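Local coordinates for DUF1611 domain-containing protein (Anabaena variabilis, PDB 2OBN) that is of unknown function but joins a Rossmann-like domain to a P-loop domain, a build consistent with binding a nucleotide or similar ligand, at residues K64-A69 and K97-A102; G86-D91 and T112-I117; W175-R180 and Y226-I231; V201-V206 and T245-R250. The protein carries 2 engineered substitutions. One frame throughout, in Å; residues are numbered along the deposited sequence.

Contact 1. Residues K64-A69 and K97-A102; sequences KSVEAA and KTALQA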
loop_
_atom_site.group_PDB
_atom_site.type_symbol
_atom_site.label_atom_id
_atom_site.label_comp_id
_atom_site.label_asym_id
_atom_site.label_seq_id
_atom_site.Cartn_x
_atom_site.Cartn_y
_atom_site.Cartn_z
ATOM N N LYS B 64 -32.508 -14.099 16.265
ATOM C CA LYS B 64 -31.521 -14.103 17.342
ATOM C C LYS B 64 -30.206 -14.833 17.063
ATOM O O LYS B 64 -29.204 -14.544 17.711
ATOM C CB LYS B 64 -32.149 -14.692 18.614
ATOM N N SER B 65 -30.209 -15.772 16.119
ATOM C CA SER B 65 -29.039 -16.598 15.871
ATOM C C SER B 65 -29.134 -17.375 14.574
ATOM O O SER B 65 -30.198 -17.426 13.935
ATOM C CB SER B 65 -28.866 -17.597 17.030
ATOM O OG SER B 65 -30.000 -18.450 17.152
ATOM N N VAL B 66 -28.017 -18.007 14.214
ATOM C CA VAL B 66 -27.930 -18.825 13.006
ATOM C C VAL B 66 -28.959 -19.943 13.079
ATOM O O VAL B 66 -29.594 -20.271 12.075
ATOM C CB VAL B 66 -26.512 -19.430 12.805
ATOM C CG1 VAL B 66 -26.493 -20.415 11.638
ATOM C CG2 VAL B 66 -25.483 -18.339 12.565
ATOM N N GLU B 67 -29.130 -20.515 14.269
ATOM C CA GLU B 67 -30.105 -21.582 14.484
ATOM C C GLU B 67 -31.524 -21.079 14.159
ATOM O O GLU B 67 -32.299 -21.772 13.488
ATOM C CB GLU B 67 -30.027 -22.062 15.936
ATOM C CG GLU B 67 -30.907 -23.273 16.293
ATOM C CD GLU B 67 -30.290 -24.613 15.906
ATOM O OE1 GLU B 67 -29.055 -24.784 16.062
ATOM O OE2 GLU B 67 -31.057 -25.510 15.483
ATOM N N ALA B 68 -31.859 -19.877 14.640
ATOM C CA ALA B 68 -33.177 -19.270 14.393
ATOM C C ALA B 68 -33.327 -18.875 12.904
ATOM O O ALA B 68 -34.443 -18.830 12.371
ATOM C CB ALA B 68 -33.404 -18.059 15.318
ATOM N N ALA B 69 -32.200 -18.602 12.249
ATOM C CA ALA B 69 -32.178 -18.313 10.815
ATOM C C ALA B 69 -32.499 -19.536 9.940
ATOM O O ALA B 69 -33.007 -19.381 8.841
ATOM C CB ALA B 69 -30.823 -17.762 10.416
ATOM N N LYS B 97 -19.631 -22.418 12.974
ATOM C CA LYS B 97 -19.734 -23.884 13.006
ATOM C C LYS B 97 -21.165 -24.385 12.815
ATOM O O LYS B 97 -21.379 -25.387 12.134
ATOM C CB LYS B 97 -19.153 -24.436 14.308
ATOM C CG LYS B 97 -17.635 -24.287 14.409
ATOM C CD LYS B 97 -17.109 -24.939 15.666
ATOM C CE LYS B 97 -15.602 -24.924 15.717
ATOM N NZ LYS B 97 -15.125 -25.755 16.869
ATOM N N THR B 98 -22.129 -23.686 13.409
ATOM C CA THR B 98 -23.547 -24.030 13.281
ATOM C C THR B 98 -24.018 -23.942 11.826
ATOM O O THR B 98 -24.786 -24.790 11.359
ATOM C CB THR B 98 -24.426 -23.110 14.159
ATOM O OG1 THR B 98 -23.982 -23.185 15.519
ATOM C CG2 THR B 98 -25.897 -23.507 14.075
ATOM N N ALA B 99 -23.567 -22.908 11.119
ATOM C CA ALA B 99 -23.886 -22.757 9.713
ATOM C C ALA B 99 -23.276 -23.919 8.912
ATOM O O ALA B 99 -23.946 -24.516 8.061
ATOM C CB ALA B 99 -23.375 -21.417 9.190
ATOM N N LEU B 100 -22.023 -24.254 9.209
ATOM C CA LEU B 100 -21.335 -25.322 8.490
ATOM C C LEU B 100 -21.989 -26.682 8.683
ATOM O O LEU B 100 -22.178 -27.417 7.708
ATOM C CB LEU B 100 -19.842 -25.366 8.847
ATOM C CG LEU B 100 -19.020 -24.161 8.379
ATOM C CD1 LEU B 100 -17.574 -24.328 8.765
ATOM C CD2 LEU B 100 -19.122 -23.945 6.873
ATOM N N GLN B 101 -22.348 -27.007 9.925
ATOM C CA GLN B 101 -23.044 -28.265 10.209
ATOM C C GLN B 101 -24.437 -28.331 9.585
ATOM O O GLN B 101 -24.951 -29.421 9.382
ATOM C CB GLN B 101 -23.145 -28.539 11.709
ATOM C CG GLN B 101 -21.820 -28.923 12.346
ATOM C CD GLN B 101 -21.986 -29.573 13.704
ATOM O OE1 GLN B 101 -21.146 -30.375 14.124
ATOM N NE2 GLN B 101 -23.086 -29.255 14.389
ATOM N N ALA B 102 -25.044 -27.179 9.293
ATOM C CA ALA B 102 -26.344 -27.121 8.618
ATOM C C ALA B 102 -26.250 -27.244 7.077
ATOM O O ALA B 102 -27.260 -27.122 6.395
ATOM C CB ALA B 102 -27.060 -25.828 8.992
#
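Thr98 reaches out from helix 92-101 to meet Val66 and Glu67 at the start of the short helix 66-69. From its CB the side chain forks. OG1 turns back along its own helix and hydrogen-bonds the carbonyl O of Ile94, so the hydroxyl is satisfied by a carbonyl one turn earlier in the same helix. CG2, which lies opposite the backbone N (chi1, measured to OG1, is -56°), is left as the branch that faces the other helix. There CG2 lies 4.0 Å from Val66 CG1, the two side chains running antiparallel alongside each other. The same methyl is 3.9 Å from Glu67 OE1, because the glutamate, bent at chi2 (82°), brings its carboxylate across the threonine at about a right angle. Threonine suits this border, with a methyl for packing and a hydroxyl for its own helix. Val66 CG1 also lies 3.9 Å from the backbone N of Ala99 and 4.1 Å from the Ala99 methyl, CB; the small alanine lets the branched valine come in close. Ser65 is the N-cap of helix 66-69, its OG accepting a weak bond from Ala68 N at 3.4 Å. The contact joins two helices of the Rossmann-like domain: Val66 packs down on Ile41 of strand 37-41, its backbone N makes a weak hydrogen bond to Glu95 of helix 92-101, and Leu100 leans on Leu120 of helix 118-121.

Contact 2. Residues G86-D91 and T112-I117; sequences GGIPDD and TPLANI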
loop_
_atom_site.group_PDB
_atom_site.type_symbol
_atom_site.label_atom_id
_atom_site.label_comp_id
_atom_site.label_asym_id
_atom_site.label_seq_id
_atom_site.Cartn_x
_atom_site.Cartn_y
_atom_site.Cartn_z
ATOM N N GLY B 86 -9.792 -6.645 15.907
ATOM C CA GLY B 86 -9.708 -7.795 16.822
ATOM C C GLY B 86 -9.799 -9.210 16.275
ATOM O O GLY B 86 -10.450 -10.065 16.895
ATOM N N GLY B 87 -9.127 -9.467 15.149
ATOM C CA GLY B 87 -9.085 -10.803 14.519
ATOM C C GLY B 87 -10.433 -11.499 14.388
ATOM O O GLY B 87 -11.308 -11.036 13.643
ATOM N N ILE B 88 -10.595 -12.615 15.100
ATOM C CA ILE B 88 -11.854 -13.367 15.126
ATOM C C ILE B 88 -12.298 -13.436 16.581
ATOM O O ILE B 88 -11.659 -14.117 17.370
ATOM C CB ILE B 88 -11.699 -14.836 14.608
ATOM C CG1 ILE B 88 -11.182 -14.883 13.167
ATOM C CG2 ILE B 88 -13.032 -15.594 14.698
ATOM C CD1 ILE B 88 -12.164 -14.387 12.121
ATOM N N PRO B 89 -13.370 -12.712 16.959
ATOM C CA PRO B 89 -13.835 -12.833 18.347
ATOM C C PRO B 89 -14.266 -14.258 18.687
ATOM O O PRO B 89 -14.727 -14.992 17.814
ATOM C CB PRO B 89 -15.021 -11.865 18.405
ATOM C CG PRO B 89 -14.731 -10.881 17.321
ATOM C CD PRO B 89 -14.177 -11.733 16.215
ATOM N N ASP B 90 -14.112 -14.632 19.952
ATOM C CA ASP B 90 -14.411 -15.986 20.406
ATOM C C ASP B 90 -15.870 -16.403 20.214
ATOM O O ASP B 90 -16.148 -17.586 20.026
ATOM C CB ASP B 90 -14.012 -16.157 21.882
ATOM N N ASP B 91 -16.798 -15.444 20.256
ATOM C CA ASP B 91 -18.230 -15.758 20.108
ATOM C C ASP B 91 -18.689 -16.029 18.665
ATOM O O ASP B 91 -19.801 -16.515 18.455
ATOM C CB ASP B 91 -19.117 -14.697 20.795
ATOM C CG ASP B 91 -18.933 -13.288 20.232
ATOM O OD1 ASP B 91 -18.071 -13.068 19.361
ATOM O OD2 ASP B 91 -19.665 -12.383 20.687
ATOM N N THR B 112 -8.594 -12.025 8.397
ATOM C CA THR B 112 -8.190 -13.375 8.801
ATOM C C THR B 112 -8.891 -14.425 7.919
ATOM O O THR B 112 -10.133 -14.497 7.898
ATOM C CB THR B 112 -8.537 -13.638 10.282
ATOM O OG1 THR B 112 -7.892 -12.664 11.117
ATOM C CG2 THR B 112 -8.102 -15.038 10.707
ATOM N N PRO B 113 -8.107 -15.241 7.187
ATOM C CA PRO B 113 -8.700 -16.258 6.311
ATOM C C PRO B 113 -9.252 -17.473 7.078
ATOM O O PRO B 113 -8.596 -17.981 7.988
ATOM C CB PRO B 113 -7.535 -16.667 5.417
ATOM C CG PRO B 113 -6.340 -16.426 6.235
ATOM C CD PRO B 113 -6.640 -15.264 7.130
ATOM N N LEU B 114 -10.446 -17.922 6.696
ATOM C CA LEU B 114 -11.134 -19.023 7.356
ATOM C C LEU B 114 -11.242 -20.340 6.558
ATOM O O LEU B 114 -11.679 -21.354 7.110
ATOM C CB LEU B 114 -12.540 -18.556 7.729
ATOM C CG LEU B 114 -12.647 -17.415 8.742
ATOM C CD1 LEU B 114 -14.115 -17.033 8.942
ATOM C CD2 LEU B 114 -12.015 -17.770 10.071
ATOM N N ALA B 115 -10.846 -20.325 5.287
ATOM C CA ALA B 115 -10.959 -21.497 4.406
ATOM C C ALA B 115 -10.046 -22.671 4.756
ATOM O O ALA B 115 -10.357 -23.802 4.402
ATOM C CB ALA B 115 -10.729 -21.091 2.954
ATOM N N ASN B 116 -8.928 -22.407 5.427
ATOM C CA ASN B 116 -7.982 -23.465 5.794
ATOM C C ASN B 116 -7.834 -23.683 7.297
ATOM O O ASN B 116 -6.755 -24.037 7.775
ATOM C CB ASN B 116 -6.625 -23.199 5.136
ATOM C CG ASN B 116 -6.694 -23.293 3.627
ATOM O OD1 ASN B 116 -6.571 -22.289 2.923
ATOM N ND2 ASN B 116 -6.942 -24.497 3.122
ATOM N N ILE B 117 -8.916 -23.474 8.038
ATOM C CA ILE B 117 -8.923 -23.745 9.466
ATOM C C ILE B 117 -9.524 -25.146 9.623
ATOM O O ILE B 117 -10.685 -25.347 9.281
ATOM C CB ILE B 117 -9.702 -22.675 10.245
ATOM C CG1 ILE B 117 -8.933 -21.350 10.133
ATOM C CG2 ILE B 117 -9.918 -23.122 11.717
ATOM C CD1 ILE B 117 -9.479 -20.221 10.931
HETATM O O HOH W 1 -9.455 -10.331 11.058
#
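Ile88 packs against Thr112 and Leu114 where two loops of the Rossmann-like domain meet. The loops leave the C-terminal ends of the neighbouring parallel strands 76-79 and 105-108, the end of a parallel sheet at which Rossmann folds commonly bind ligands. A tetraethylene glycol, probably from the crystallisation liquor, lies beside the Thr112 side chain. The apolar part rests on the isoleucine, whose long branch points at the other loop: CG1 sits opposite the carbonyl carbon (chi1 -59°), 3.9 Å from Thr112 CG2. Its tip, CD1, reaches 4.0 Å to Leu114 CD2 and also approaches Thr112 CB. Isoleucine suits the place because its longer branch can reach Leu114 while CG1 packs on the threonine methyl; Trp93 of helix 92-101 touches both Ile88 and Leu114. Gly87, which turns with a positive phi (47°) that glycine adopts easily, adds a plain van der Waals contact, its CA 4.1 Å from Thr112 OG1. The polar part concerns backbone and water. Asp132 of strand 130-132 accepts from Leu114 N and Ala115 N, fixing the second loop. One water bridges the two loops, donating to Gly87 O at 3.3 Å and hydrogen-bonded to Thr112 OG1 at 2.8 Å.

Contact 3. Residues W175-R180 and Y226-I231; sequences WAAKLR and YDILHI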
loop_
_atom_site.group_PDB
_atom_site.type_symbol
_atom_site.label_atom_id
_atom_site.label_comp_id
_atom_site.label_asym_id
_atom_site.label_seq_id
_atom_site.Cartn_x
_atom_site.Cartn_y
_atom_site.Cartn_z
ATOM N N TRP B 175 -25.207 4.390 -11.735
ATOM C CA TRP B 175 -26.616 4.252 -12.091
ATOM C C TRP B 175 -27.117 5.437 -12.926
ATOM O O TRP B 175 -27.926 5.243 -13.833
ATOM C CB TRP B 175 -27.483 4.014 -10.858
ATOM C CG TRP B 175 -27.120 2.748 -10.142
ATOM C CD1 TRP B 175 -26.778 1.557 -10.716
ATOM C CD2 TRP B 175 -27.119 2.526 -8.735
ATOM N NE1 TRP B 175 -26.523 0.625 -9.756
ATOM C CE2 TRP B 175 -26.737 1.182 -8.528
ATOM C CE3 TRP B 175 -27.401 3.328 -7.625
ATOM C CZ2 TRP B 175 -26.624 0.622 -7.261
ATOM C CZ3 TRP B 175 -27.291 2.772 -6.366
ATOM C CH2 TRP B 175 -26.908 1.427 -6.194
ATOM N N ALA B 176 -26.607 6.640 -12.648
ATOM C CA ALA B 176 -26.994 7.843 -13.408
ATOM C C ALA B 176 -26.459 7.783 -14.832
ATOM O O ALA B 176 -27.174 8.128 -15.769
ATOM C CB ALA B 176 -26.499 9.105 -12.732
ATOM N N ALA B 177 -25.205 7.369 -14.991
ATOM C CA ALA B 177 -24.622 7.218 -16.334
ATOM C C ALA B 177 -25.365 6.161 -17.156
ATOM O O ALA B 177 -25.547 6.327 -18.369
ATOM C CB ALA B 177 -23.168 6.867 -16.239
ATOM N N LYS B 178 -25.769 5.071 -16.502
ATOM C CA LYS B 178 -26.522 3.991 -17.166
ATOM C C LYS B 178 -27.903 4.478 -17.612
ATOM O O LYS B 178 -28.386 4.151 -18.717
ATOM C CB LYS B 178 -26.697 2.785 -16.224
ATOM C CG LYS B 178 -27.346 1.588 -16.910
ATOM C CD LYS B 178 -27.539 0.377 -16.009
ATOM C CE LYS B 178 -28.201 -0.746 -16.832
ATOM N NZ LYS B 178 -28.525 -1.983 -16.059
ATOM N N LEU B 179 -28.543 5.239 -16.736
ATOM C CA LEU B 179 -29.878 5.764 -16.993
ATOM C C LEU B 179 -29.877 6.675 -18.209
ATOM O O LEU B 179 -30.852 6.706 -18.982
ATOM C CB LEU B 179 -30.412 6.517 -15.761
ATOM C CG LEU B 179 -31.864 7.000 -15.816
ATOM C CD1 LEU B 179 -32.862 5.860 -15.896
ATOM C CD2 LEU B 179 -32.156 7.823 -14.599
ATOM N N ARG B 180 -28.773 7.394 -18.385
ATOM C CA ARG B 180 -28.644 8.337 -19.485
ATOM C C ARG B 180 -28.073 7.768 -20.773
ATOM O O ARG B 180 -27.829 8.522 -21.711
ATOM C CB ARG B 180 -27.925 9.595 -19.003
ATOM C CG ARG B 180 -28.855 10.384 -18.076
ATOM C CD ARG B 180 -28.149 11.442 -17.320
ATOM N NE ARG B 180 -27.488 12.417 -18.176
ATOM C CZ ARG B 180 -26.741 13.419 -17.717
ATOM N NH1 ARG B 180 -26.564 13.584 -16.405
ATOM N NH2 ARG B 180 -26.180 14.256 -18.573
ATOM N N TYR B 226 -16.193 -0.044 -22.139
ATOM C CA TYR B 226 -17.150 0.887 -21.573
ATOM C C TYR B 226 -16.765 2.327 -21.898
ATOM O O TYR B 226 -15.622 2.607 -22.269
ATOM C CB TYR B 226 -17.270 0.630 -20.045
ATOM C CG TYR B 226 -17.866 -0.736 -19.725
ATOM C CD1 TYR B 226 -17.068 -1.867 -19.625
ATOM C CD2 TYR B 226 -19.236 -0.896 -19.569
ATOM C CE1 TYR B 226 -17.617 -3.130 -19.367
ATOM C CE2 TYR B 226 -19.794 -2.142 -19.309
ATOM C CZ TYR B 226 -18.980 -3.253 -19.206
ATOM O OH TYR B 226 -19.551 -4.478 -18.949
ATOM N N ASP B 227 -17.746 3.219 -21.799
ATOM C CA ASP B 227 -17.534 4.654 -21.983
ATOM C C ASP B 227 -16.990 5.244 -20.674
ATOM O O ASP B 227 -16.251 6.214 -20.683
ATOM C CB ASP B 227 -18.859 5.369 -22.281
ATOM C CG ASP B 227 -19.535 4.868 -23.517
ATOM O OD1 ASP B 227 -18.829 4.554 -24.509
ATOM O OD2 ASP B 227 -20.787 4.802 -23.508
ATOM N N ILE B 228 -17.399 4.666 -19.555
ATOM C CA ILE B 228 -16.994 5.163 -18.254
ATOM C C ILE B 228 -16.821 4.064 -17.205
ATOM O O ILE B 228 -17.652 3.159 -17.082
ATOM C CB ILE B 228 -17.996 6.239 -17.738
ATOM C CG1 ILE B 228 -17.522 6.853 -16.415
ATOM C CG2 ILE B 228 -19.419 5.667 -17.619
ATOM C CD1 ILE B 228 -18.343 8.094 -15.965
ATOM N N LEU B 229 -15.712 4.152 -16.472
ATOM C CA LEU B 229 -15.431 3.270 -15.347
ATOM C C LEU B 229 -15.546 4.084 -14.070
ATOM O O LEU B 229 -14.993 5.183 -13.986
ATOM C CB LEU B 229 -14.037 2.637 -15.449
ATOM C CG LEU B 229 -13.910 1.328 -16.246
ATOM C CD1 LEU B 229 -14.477 1.417 -17.612
ATOM C CD2 LEU B 229 -12.478 0.894 -16.309
ATOM N N HIS B 230 -16.282 3.547 -13.096
ATOM C CA HIS B 230 -16.437 4.155 -11.771
ATOM C C HIS B 230 -15.669 3.307 -10.755
ATOM O O HIS B 230 -16.158 2.270 -10.309
ATOM C CB HIS B 230 -17.913 4.216 -11.369
ATOM C CG HIS B 230 -18.782 4.879 -12.389
ATOM N ND1 HIS B 230 -19.090 6.220 -12.349
ATOM C CD2 HIS B 230 -19.377 4.387 -13.503
ATOM C CE1 HIS B 230 -19.850 6.522 -13.388
ATOM N NE2 HIS B 230 -20.041 5.427 -14.103
ATOM N N ILE B 231 -14.464 3.742 -10.405
ATOM C CA ILE B 231 -13.645 3.013 -9.452
ATOM C C ILE B 231 -14.013 3.385 -7.996
ATOM O O ILE B 231 -13.929 4.555 -7.593
ATOM C CB ILE B 231 -12.132 3.224 -9.707
ATOM C CG1 ILE B 231 -11.727 2.833 -11.146
ATOM C CG2 ILE B 231 -11.298 2.391 -8.708
ATOM C CD1 ILE B 231 -11.788 3.925 -12.184
#
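His230 NE2, weakly hydrogen-bonded to Ser184 OG on the adjacent strand 184-187, is also the atom by which the imidazole meets Ala177 of helix 166-179. The alanine CB lies 4.1 Å from NE2, at the rim of the ring and near its plane, so the helix touches the edge of the histidine and not its face. The ring is carried there by a first torsion that sets CG opposite the carbonyl carbon (chi1 -53°). Two residues earlier, Ile228 offers the same methyl a second support: its CG2 is 4.2 Å from Ala177 CB. That branch is flanked by both backbone neighbours of CA, N and C, while CG1 runs off anti to N (chi1 -176°), leaving the shorter arm for the helix. Because side chains alternate along a strand, Ile228 and His230 both face the helix, whereas Leu229 and Ile231 face the other side of the sheet. This is the helix-on-sheet packing of the P-loop domain. Strand 228-231 lies between parallel neighbours 184-187 and 153-159, and helix 166-179 follows strand 153-159 directly, the place held by the P-loop helix in related folds. Alanine suits its position because a lone methyl lets the helix come down over the sheet, the CA atoms of Ala177 and Ile228 being 8.1 Å apart. Ile228 also packs on Met347 of helix 340-347. At the helix end, Arg180 turns to that same helix, forming salt bridges from NH1 to Asp340 and from NH2 to Asp344.

Contact 4. Residues V201-V206 and T245-R250; sequences VALDAV and TLPLIR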
loop_
_atom_site.group_PDB
_atom_site.type_symbol
_atom_site.label_atom_id
_atom_site.label_comp_id
_atom_site.label_asym_id
_atom_site.label_seq_id
_atom_site.Cartn_x
_atom_site.Cartn_y
_atom_site.Cartn_z
ATOM N N VAL B 201 -11.454 -6.409 -6.541
ATOM C CA VAL B 201 -10.297 -6.665 -5.683
ATOM C C VAL B 201 -10.406 -5.984 -4.311
ATOM O O VAL B 201 -10.745 -4.824 -4.232
ATOM C CB VAL B 201 -8.964 -6.218 -6.378
ATOM C CG1 VAL B 201 -9.003 -4.747 -6.796
ATOM C CG2 VAL B 201 -7.768 -6.477 -5.465
ATOM N N ALA B 202 -10.134 -6.726 -3.236
ATOM C CA ALA B 202 -10.101 -6.150 -1.893
ATOM C C ALA B 202 -8.696 -5.568 -1.726
ATOM O O ALA B 202 -7.809 -6.210 -1.173
ATOM C CB ALA B 202 -10.375 -7.195 -0.849
ATOM N N LEU B 203 -8.514 -4.347 -2.220
ATOM C CA LEU B 203 -7.202 -3.698 -2.262
ATOM C C LEU B 203 -6.453 -3.575 -0.944
ATOM O O LEU B 203 -5.229 -3.680 -0.941
ATOM C CB LEU B 203 -7.340 -2.308 -2.878
ATOM C CG LEU B 203 -6.059 -1.530 -3.159
ATOM C CD1 LEU B 203 -5.204 -2.268 -4.167
ATOM C CD2 LEU B 203 -6.394 -0.132 -3.659
ATOM N N ASP B 204 -7.155 -3.391 0.177
ATOM C CA ASP B 204 -6.457 -3.207 1.465
ATOM C C ASP B 204 -5.762 -4.460 1.999
ATOM O O ASP B 204 -4.991 -4.382 2.960
ATOM C CB ASP B 204 -7.345 -2.543 2.525
ATOM C CG ASP B 204 -8.455 -3.448 3.061
ATOM O OD1 ASP B 204 -8.529 -4.642 2.743
ATOM O OD2 ASP B 204 -9.274 -2.928 3.843
ATOM N N ALA B 205 -6.058 -5.604 1.383
ATOM C CA ALA B 205 -5.422 -6.878 1.703
ATOM C C ALA B 205 -4.346 -7.253 0.679
ATOM O O ALA B 205 -3.757 -8.335 0.776
ATOM C CB ALA B 205 -6.469 -7.962 1.761
ATOM N N VAL B 206 -4.122 -6.401 -0.327
ATOM C CA VAL B 206 -3.080 -6.659 -1.330
ATOM C C VAL B 206 -1.739 -6.145 -0.790
ATOM O O VAL B 206 -1.686 -5.116 -0.093
ATOM C CB VAL B 206 -3.394 -5.974 -2.684
ATOM C CG1 VAL B 206 -2.248 -6.191 -3.697
ATOM C CG2 VAL B 206 -4.704 -6.502 -3.262
ATOM N N THR B 245 -5.545 4.924 -1.137
ATOM C CA THR B 245 -5.858 5.929 -2.134
ATOM C C THR B 245 -4.744 6.049 -3.181
ATOM O O THR B 245 -5.038 6.247 -4.359
ATOM C CB THR B 245 -6.081 7.325 -1.507
ATOM O OG1 THR B 245 -7.060 7.245 -0.467
ATOM C CG2 THR B 245 -6.573 8.293 -2.569
ATOM N N LEU B 246 -3.484 5.923 -2.771
ATOM C CA LEU B 246 -2.390 6.111 -3.721
ATOM C C LEU B 246 -2.425 5.077 -4.873
ATOM O O LEU B 246 -2.440 5.481 -6.040
ATOM C CB LEU B 246 -1.040 6.179 -3.009
ATOM C CG LEU B 246 0.200 6.464 -3.855
ATOM C CD1 LEU B 246 0.057 7.732 -4.726
ATOM C CD2 LEU B 246 1.420 6.544 -2.923
ATOM N N PRO B 247 -2.438 3.754 -4.559
ATOM C CA PRO B 247 -2.570 2.777 -5.656
ATOM C C PRO B 247 -3.851 2.912 -6.480
ATOM O O PRO B 247 -3.835 2.603 -7.664
ATOM C CB PRO B 247 -2.516 1.416 -4.939
ATOM C CG PRO B 247 -2.758 1.716 -3.479
ATOM C CD PRO B 247 -2.241 3.087 -3.257
ATOM N N LEU B 248 -4.955 3.345 -5.880
ATOM C CA LEU B 248 -6.187 3.567 -6.667
ATOM C C LEU B 248 -5.944 4.605 -7.759
ATOM O O LEU B 248 -6.266 4.379 -8.922
ATOM C CB LEU B 248 -7.349 3.984 -5.770
ATOM C CG LEU B 248 -7.914 2.829 -4.941
ATOM C CD1 LEU B 248 -8.881 3.330 -3.878
ATOM C CD2 LEU B 248 -8.587 1.804 -5.819
ATOM N N ILE B 249 -5.336 5.722 -7.372
ATOM C CA ILE B 249 -4.992 6.799 -8.300
ATOM C C ILE B 249 -3.942 6.360 -9.344
ATOM O O ILE B 249 -4.086 6.615 -10.530
ATOM C CB ILE B 249 -4.475 8.034 -7.528
ATOM C CG1 ILE B 249 -5.622 8.678 -6.759
ATOM C CG2 ILE B 249 -3.856 9.054 -8.480
ATOM C CD1 ILE B 249 -5.222 9.862 -5.856
ATOM N N ARG B 250 -2.878 5.716 -8.888
ATOM C CA ARG B 250 -1.801 5.303 -9.779
ATOM C C ARG B 250 -2.250 4.180 -10.700
ATOM O O ARG B 250 -1.991 4.208 -11.914
ATOM C CB ARG B 250 -0.583 4.877 -8.956
ATOM C CG ARG B 250 0.063 6.008 -8.168
ATOM C CD ARG B 250 0.971 6.877 -9.053
ATOM N NE ARG B 250 1.549 7.990 -8.299
ATOM C CZ ARG B 250 0.936 9.146 -8.070
ATOM N NH1 ARG B 250 -0.269 9.403 -8.582
ATOM N NH2 ARG B 250 1.552 10.069 -7.345
#
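Helix 245-252, which follows strand 228-231 in the P-loop domain and leads into strand 256-262, receives Leu203 from a short 3-10 turn at residues 203-205. The leucine projects its side chain at the helix with CG anti to the backbone N (chi1 -173°), and one methyl makes the closest contacts. Its CD2 lies 3.6 Å from Leu248 CG and equally close to Leu248 CD2; the two chains overlap side by side, pointing opposite ways. The same CD2 also touches the ring of Pro247, the preceding helix residue, 4.1 Å from its CG. Thus a single methyl settles against two consecutive residues, one a branched chain and the other a compact ring. Proline suits this site because it stands in the first turn of the helix, where a residue without an N-H costs no helical hydrogen bond, and its rigid ring gives a firm apolar surface. Leucine suits the facing position because its forked end fills a buried apolar spot, to which Val215 of helix 208-222 adds by touching both Leu203 and Leu248. Beside this packing the 3-10 turn is held by Val206 N bonding to Leu203 O at 3.0 Å, and Asp204 OD2 forms a salt bridge with Arg134. The second subunit lies close by: its Thr243 packs on Leu246 and Pro247. Further along, Arg250 NH2 donates to Leu237 O of that second subunit and NH1 to Val289 O of its own, while Leu246 CD1 sits 3.7 Å above the centre of the Arg250 guanidinium.

How the contacts relate
From the N terminus, contact 1 closes the chain between 64-69 and 97-102. Before it does so, contact 2 opens at 86-91, so the two loops cross; their centres lie about 17 Å apart within the Rossmann-like domain, one joining two helices and the other two loops that leave neighbouring strands. Both are complete before the P-loop domain contributes contact 3, which ties a helix to the sheet. Contact 4 begins inside the span of contact 3 and ends beyond it, so this pair crosses too; it ties the 3-10 turn before helix 208-222 to helix 245-252. Contacts 3 and 4 touch directly, with Ile231 CG2 4.0 Å from Leu248 CD2.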